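Local coordinates for antifreeze protein (Uncultured bacterium, PDB 6EIO) that probably binds ice crystals, through two faces, and so acts as an antifreeze protein of a bacterium from an Antarctic consortium, at residues Val17-Gln21 against Thr116-Tyr122; Asn35-Gly41 against Ile52-Leu58. One frame throughout, in Å; residues are numbered along the deposited sequence.

Contact 1: residues Val17-Gln21 against Thr116-Tyr122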
loop_
_atom_site.group_PDB
_atom_site.type_symbol
_atom_site.label_atom_id
_atom_site.label_comp_id
_atom_site.label_asym_id
_atom_site.label_seq_id
_atom_site.Cartn_x
_atom_site.Cartn_y
_atom_site.Cartn_z
ATOM N N VAL A 17 -11.711 16.567 12.993
ATOM C CA VAL A 17 -10.655 16.715 13.987
ATOM C C VAL A 17 -10.191 15.328 14.438
ATOM O O VAL A 17 -10.981 14.544 14.974
ATOM C CB VAL A 17 -11.111 17.566 15.179
ATOM C CG1 VAL A 17 -9.998 17.709 16.157
ATOM C CG2 VAL A 17 -11.594 18.949 14.712
ATOM N N ILE A 18 -8.906 15.053 14.260
ATOM C CA ILE A 18 -8.307 13.738 14.513
ATOM C C ILE A 18 -7.698 13.723 15.916
ATOM O O ILE A 18 -6.736 14.469 16.159
ATOM C CB ILE A 18 -7.214 13.442 13.465
ATOM C CG1 ILE A 18 -7.776 13.494 12.037
ATOM C CG2 ILE A 18 -6.520 12.112 13.744
ATOM C CD1 ILE A 18 -8.775 12.409 11.732
ATOM N N PRO A 19 -8.191 12.896 16.860
ATOM C CA PRO A 19 -7.575 12.857 18.193
ATOM C C PRO A 19 -6.261 12.086 18.144
ATOM O O PRO A 19 -5.917 11.447 17.149
ATOM C CB PRO A 19 -8.615 12.143 19.061
ATOM C CG PRO A 19 -9.273 11.212 18.118
ATOM C CD PRO A 19 -9.315 11.942 16.770
ATOM N N LEU A 20 -5.514 12.171 19.244
ATOM C CA LEU A 20 -4.225 11.508 19.369
ATOM C C LEU A 20 -4.394 10.216 20.160
ATOM O O LEU A 20 -4.781 10.233 21.332
ATOM C CB LEU A 20 -3.212 12.429 20.033
ATOM C CG LEU A 20 -1.788 11.889 20.082
ATOM C CD1 LEU A 20 -1.271 11.466 18.700
ATOM C CD2 LEU A 20 -0.889 12.960 20.683
ATOM N N GLN A 21 -4.102 9.096 19.510
ATOM C CA GLN A 21 -4.258 7.781 20.103
ATOM C C GLN A 21 -3.112 7.454 21.054
ATOM O O GLN A 21 -1.984 7.922 20.900
ATOM C CB GLN A 21 -4.337 6.722 18.995
ATOM C CG GLN A 21 -5.564 6.910 18.121
ATOM C CD GLN A 21 -5.642 5.910 16.988
ATOM O OE1 GLN A 21 -5.414 4.719 17.189
ATOM N NE2 GLN A 21 -6.002 6.384 15.806
ATOM N N THR A 116 -3.954 15.520 8.575
ATOM C CA THR A 116 -2.817 14.881 9.201
ATOM C C THR A 116 -3.301 13.723 10.054
ATOM O O THR A 116 -4.196 13.867 10.882
ATOM C CB THR A 116 -2.038 15.849 10.063
ATOM O OG1 THR A 116 -1.282 16.677 9.196
ATOM C CG2 THR A 116 -1.094 15.090 10.986
ATOM N N LEU A 117 -2.711 12.578 9.832
ATOM C CA LEU A 117 -2.970 11.374 10.608
ATOM C C LEU A 117 -1.758 11.102 11.487
ATOM O O LEU A 117 -0.643 10.921 10.989
ATOM C CB LEU A 117 -3.260 10.189 9.692
ATOM C CG LEU A 117 -4.428 10.371 8.732
ATOM C CD1 LEU A 117 -4.653 9.102 7.927
ATOM C CD2 LEU A 117 -5.693 10.774 9.481
ATOM N N THR A 118 -1.987 11.065 12.790
ATOM C CA THR A 118 -0.992 10.696 13.778
ATOM C C THR A 118 -1.035 9.181 14.006
ATOM O O THR A 118 -1.890 8.473 13.463
ATOM C CB THR A 118 -1.237 11.526 15.048
ATOM O OG1 THR A 118 -2.629 11.477 15.387
ATOM C CG2 THR A 118 -0.866 12.993 14.818
ATOM N N PRO A 119 -0.072 8.624 14.756
ATOM C CA PRO A 119 0.058 7.159 14.796
ATOM C C PRO A 119 -1.162 6.476 15.386
ATOM O O PRO A 119 -1.828 6.998 16.284
ATOM C CB PRO A 119 1.296 6.940 15.666
ATOM C CG PRO A 119 2.118 8.190 15.427
ATOM C CD PRO A 119 1.082 9.282 15.399
ATOM N N GLY A 120 -1.420 5.265 14.906
ATOM C CA GLY A 120 -2.468 4.433 15.472
ATOM C C GLY A 120 -3.269 3.719 14.410
ATOM O O GLY A 120 -2.745 3.381 13.336
ATOM N N LEU A 121 -4.528 3.452 14.750
ATOM C CA LEU A 121 -5.435 2.598 13.998
ATOM C C LEU A 121 -6.625 3.433 13.546
ATOM O O LEU A 121 -7.252 4.132 14.364
ATOM C CB LEU A 121 -5.913 1.459 14.904
ATOM C CG LEU A 121 -6.853 0.433 14.263
ATOM C CD1 LEU A 121 -6.219 -0.269 13.080
ATOM C CD2 LEU A 121 -7.291 -0.573 15.315
ATOM N N TYR A 122 -6.946 3.325 12.259
ATOM C CA TYR A 122 -8.027 4.062 11.627
ATOM C C TYR A 122 -8.928 3.084 10.901
ATOM O O TYR A 122 -8.438 2.123 10.292
ATOM C CB TYR A 122 -7.470 5.054 10.611
ATOM C CG TYR A 122 -6.632 6.135 11.249
ATOM C CD1 TYR A 122 -5.259 5.967 11.464
ATOM C CD2 TYR A 122 -7.218 7.315 11.677
ATOM C CE1 TYR A 122 -4.499 6.955 12.063
ATOM C CE2 TYR A 122 -6.475 8.310 12.276
ATOM C CZ TYR A 122 -5.109 8.136 12.458
ATOM O OH TYR A 122 -4.409 9.157 13.041
HETATM O O HOH W 1 -5.699 9.309 15.512
HETATM O O HOH W 2 -3.251 9.217 16.719
HETATM O O HOH W 3 -0.421 7.831 18.617
#
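I18 meets T116 and Y122 with different branches. CG1 lies 3.8 Å from T116 O. CG2 lies at the edge of the Y122 ring, 3.7 Å from Y122 OH. The two side chains cross at about a right angle. I18 CD1 meets L117 CD2 at 4.2 Å, and the same side chain also rests on I108. P19 contributes its carbonyl. A water donates to P19 O and to Y122 OH, and accepts from Q21 NE2, so it joins three groups at once. L20 has CG anti to its backbone N (chi1 -174°), and this brings CD1 across T118, 3.6 Å from T118 OG1.

The fold is the discontinuous beta-solenoid of the ice-binding family. Residues 17-21 form no strand. They lie beside the coil that carries strand 116-117, an edge strand, and P19 and Q21 also touch V106 of strand 106-107.

Q21 makes the direct polar bonds. Its chain is extended beyond CG and sets the amide against the backbone of L121. L121 N donates to Q21 OE1 at 2.9 Å, nearly straight at 176°. Q21 NE2 donates to L121 O at 3.0 Å. This second bond is bent, and NE2 sits well above the carbonyl plane. Two bonds to one residue fix the rotation of the amide. They also hold Q21 NE2 over one face of the Y122 ring, 3.9 Å from Y122 CZ, offset toward the rim. Q21 OE1 packs on the CA of G120, which has no side chain to block it. The ring itself is tethered, since Y122 OH donates to T118 O at 2.6 Å. Two further waters both donate to P119 O; one accepts from Q21 N, and the other donates to Q21 O.

Contact 2: residues Asn35-Gly41 against Ile52-Leu58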
loop_
_atom_site.group_PDB
_atom_site.type_symbol
_atom_site.label_atom_id
_atom_site.label_comp_id
_atom_site.label_asym_id
_atom_site.label_seq_id
_atom_site.Cartn_x
_atom_site.Cartn_y
_atom_site.Cartn_z
ATOM N N ASN A 35 10.208 -8.288 0.484
ATOM C CA ASN A 35 11.114 -7.809 -0.552
ATOM C C ASN A 35 10.439 -7.617 -1.903
ATOM O O ASN A 35 11.117 -7.264 -2.881
ATOM C CB ASN A 35 12.361 -8.709 -0.613
ATOM C CG ASN A 35 13.188 -8.581 0.640
ATOM O OD1 ASN A 35 13.565 -7.481 1.014
ATOM N ND2 ASN A 35 13.531 -9.694 1.261
ATOM N N PHE A 36 9.122 -7.806 -1.964
ATOM C CA PHE A 36 8.337 -7.509 -3.153
ATOM C C PHE A 36 7.846 -6.067 -3.137
ATOM O O PHE A 36 7.286 -5.604 -2.140
ATOM C CB PHE A 36 7.099 -8.400 -3.244
ATOM C CG PHE A 36 7.394 -9.821 -3.664
ATOM C CD1 PHE A 36 7.391 -10.151 -5.008
ATOM C CD2 PHE A 36 7.657 -10.807 -2.715
ATOM C CE1 PHE A 36 7.653 -11.453 -5.406
ATOM C CE2 PHE A 36 7.896 -12.111 -3.115
ATOM C CZ PHE A 36 7.901 -12.429 -4.466
ATOM N N ALA A 37 8.012 -5.392 -4.280
ATOM C CA ALA A 37 7.323 -4.128 -4.517
ATOM C C ALA A 37 5.884 -4.327 -4.987
ATOM O O ALA A 37 5.028 -3.475 -4.698
ATOM C CB ALA A 37 8.093 -3.297 -5.538
ATOM N N VAL A 38 5.623 -5.394 -5.749
ATOM C CA VAL A 38 4.323 -5.628 -6.367
ATOM C C VAL A 38 4.031 -7.119 -6.328
ATOM O O VAL A 38 4.897 -7.921 -6.701
ATOM C CB VAL A 38 4.307 -5.131 -7.828
ATOM C CG1 VAL A 38 2.960 -5.465 -8.485
ATOM C CG2 VAL A 38 4.575 -3.628 -7.906
ATOM N N ILE A 39 2.821 -7.485 -5.901
ATOM C CA ILE A 39 2.315 -8.852 -5.988
ATOM C C ILE A 39 0.882 -8.782 -6.495
ATOM O O ILE A 39 0.119 -7.913 -6.064
ATOM C CB ILE A 39 2.306 -9.580 -4.613
ATOM C CG1 ILE A 39 3.726 -9.738 -4.087
ATOM C CG2 ILE A 39 1.561 -10.909 -4.706
ATOM C CD1 ILE A 39 3.838 -10.399 -2.725
ATOM N N ALA A 40 0.518 -9.702 -7.388
ATOM C CA ALA A 40 -0.856 -9.850 -7.836
ATOM C C ALA A 40 -1.285 -11.308 -7.742
ATOM O O ALA A 40 -0.466 -12.223 -7.602
ATOM C CB ALA A 40 -1.019 -9.342 -9.273
ATOM N N GLY A 41 -2.594 -11.512 -7.876
ATOM C CA GLY A 41 -3.178 -12.839 -7.885
ATOM C C GLY A 41 -3.570 -13.327 -9.268
ATOM O O GLY A 41 -3.161 -14.411 -9.685
ATOM N N ILE A 52 10.080 -0.876 -11.854
ATOM C CA ILE A 52 9.933 -1.437 -10.509
ATOM C C ILE A 52 11.321 -1.736 -9.974
ATOM O O ILE A 52 12.083 -2.461 -10.617
ATOM C CB ILE A 52 9.088 -2.726 -10.533
ATOM C CG1 ILE A 52 7.662 -2.448 -11.008
ATOM C CG2 ILE A 52 9.094 -3.383 -9.162
ATOM C CD1 ILE A 52 6.894 -3.704 -11.388
ATOM N N THR A 53 11.639 -1.210 -8.790
ATOM C CA THR A 53 12.862 -1.592 -8.079
ATOM C C THR A 53 12.399 -2.393 -6.868
ATOM O O THR A 53 11.885 -1.841 -5.894
ATOM C CB THR A 53 13.723 -0.397 -7.657
ATOM O OG1 THR A 53 13.973 0.455 -8.781
ATOM C CG2 THR A 53 15.069 -0.897 -7.144
ATOM N N GLY A 54 12.546 -3.706 -6.958
ATOM C CA GLY A 54 11.983 -4.636 -5.996
ATOM C C GLY A 54 11.489 -5.857 -6.730
ATOM O O GLY A 54 11.486 -5.884 -7.957
ATOM N N ASP A 55 11.061 -6.879 -5.993
ATOM C CA ASP A 55 10.617 -8.085 -6.666
ATOM C C ASP A 55 9.147 -7.961 -7.089
ATOM O O ASP A 55 8.384 -7.149 -6.551
ATOM C CB ASP A 55 10.894 -9.304 -5.773
ATOM C CG ASP A 55 12.399 -9.531 -5.525
ATOM O OD1 ASP A 55 13.221 -9.079 -6.346
ATOM O OD2 ASP A 55 12.723 -10.182 -4.498
ATOM N N LEU A 56 8.772 -8.777 -8.073
ATOM C CA LEU A 56 7.439 -8.772 -8.672
ATOM C C LEU A 56 6.905 -10.199 -8.618
ATOM O O LEU A 56 7.564 -11.117 -9.122
ATOM C CB LEU A 56 7.516 -8.274 -10.125
ATOM C CG LEU A 56 6.261 -8.355 -10.995
ATOM C CD1 LEU A 56 5.083 -7.597 -10.405
ATOM C CD2 LEU A 56 6.546 -7.846 -12.397
ATOM N N GLY A 57 5.736 -10.387 -8.013
ATOM C CA GLY A 57 5.164 -11.708 -7.835
ATOM C C GLY A 57 3.777 -11.838 -8.435
ATOM O O GLY A 57 2.985 -10.888 -8.432
ATOM N N LEU A 58 3.464 -13.052 -8.893
ATOM C CA LEU A 58 2.144 -13.391 -9.413
ATOM C C LEU A 58 1.865 -14.845 -9.073
ATOM O O LEU A 58 2.662 -15.725 -9.400
ATOM C CB LEU A 58 2.085 -13.174 -10.929
ATOM C CG LEU A 58 0.788 -13.612 -11.598
ATOM C CD1 LEU A 58 -0.414 -12.794 -11.131
ATOM C CD2 LEU A 58 0.939 -13.530 -13.110
#
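F36 and D55 both hold CG anti to their own carbonyl carbon, with chi1 of -75° and -64°. These torsions turn the F36 ring over the neighbouring strand, across the D55 side chain, with D55 CB over one face, a CH-pi contact 4.1 Å from the ring centroid. Strands 38-40 and 55-58 run parallel, as expected of adjacent coils in a beta-solenoid. The register slips by one between F36 and V38, a beta bulge at the corner made by A37. There D55 O accepts a bent bond from A37 N at 2.9 Å and a weak one from V38 N. D55 N donates to N35 O, while D55 OD1 is held by T75 N.

Beyond the bulge the ladder is regular. G57 N donates to V38 O, and A40 N donates to G57 O. G57 carries no side chain, and F36 CE1 comes within 3.4 Å of G57 N. The ring also meets I82 and A86 of helix 81-99, so it lies between the strands and the helix. I39 lies on this same face.

V38, A40, L56 and L58 point to the other face, into the solenoid. V38 and L56 lie side by side and point the same way, with V38 CG1 3.6 Å from L56 CD1. I52 packs beside the corner at A37. Its CG2 lies 3.8 Å from A37 CB, and its CD1 meets V38 CG2, their side chains crossing at about a right angle. V219 and I64 extend this apolar layer. At the far end L58 CD1 touches A40 CB at 4.0 Å and reaches G41 O at 3.5 Å.

How the contacts relate
From the N terminus, residues 17-21 come first, and contact 1 closes a long loop by joining them to 116-122. Contact 2 lies wholly within that loop. It closes a much shorter one, in which 35-41 meets 52-58 after ten intervening residues that include strand 43-47. The chain then runs through helix 81-99 before it reaches 116-122. The contacts therefore nest and do not cross. Their centres are about 30 Å apart, on opposite sides of the chain's centre, and they do not touch. Contact 2 pairs successive coils of the solenoid near the helix. Contact 1 ties the N-terminal segment to strands 116-117 and 120-124 far from there.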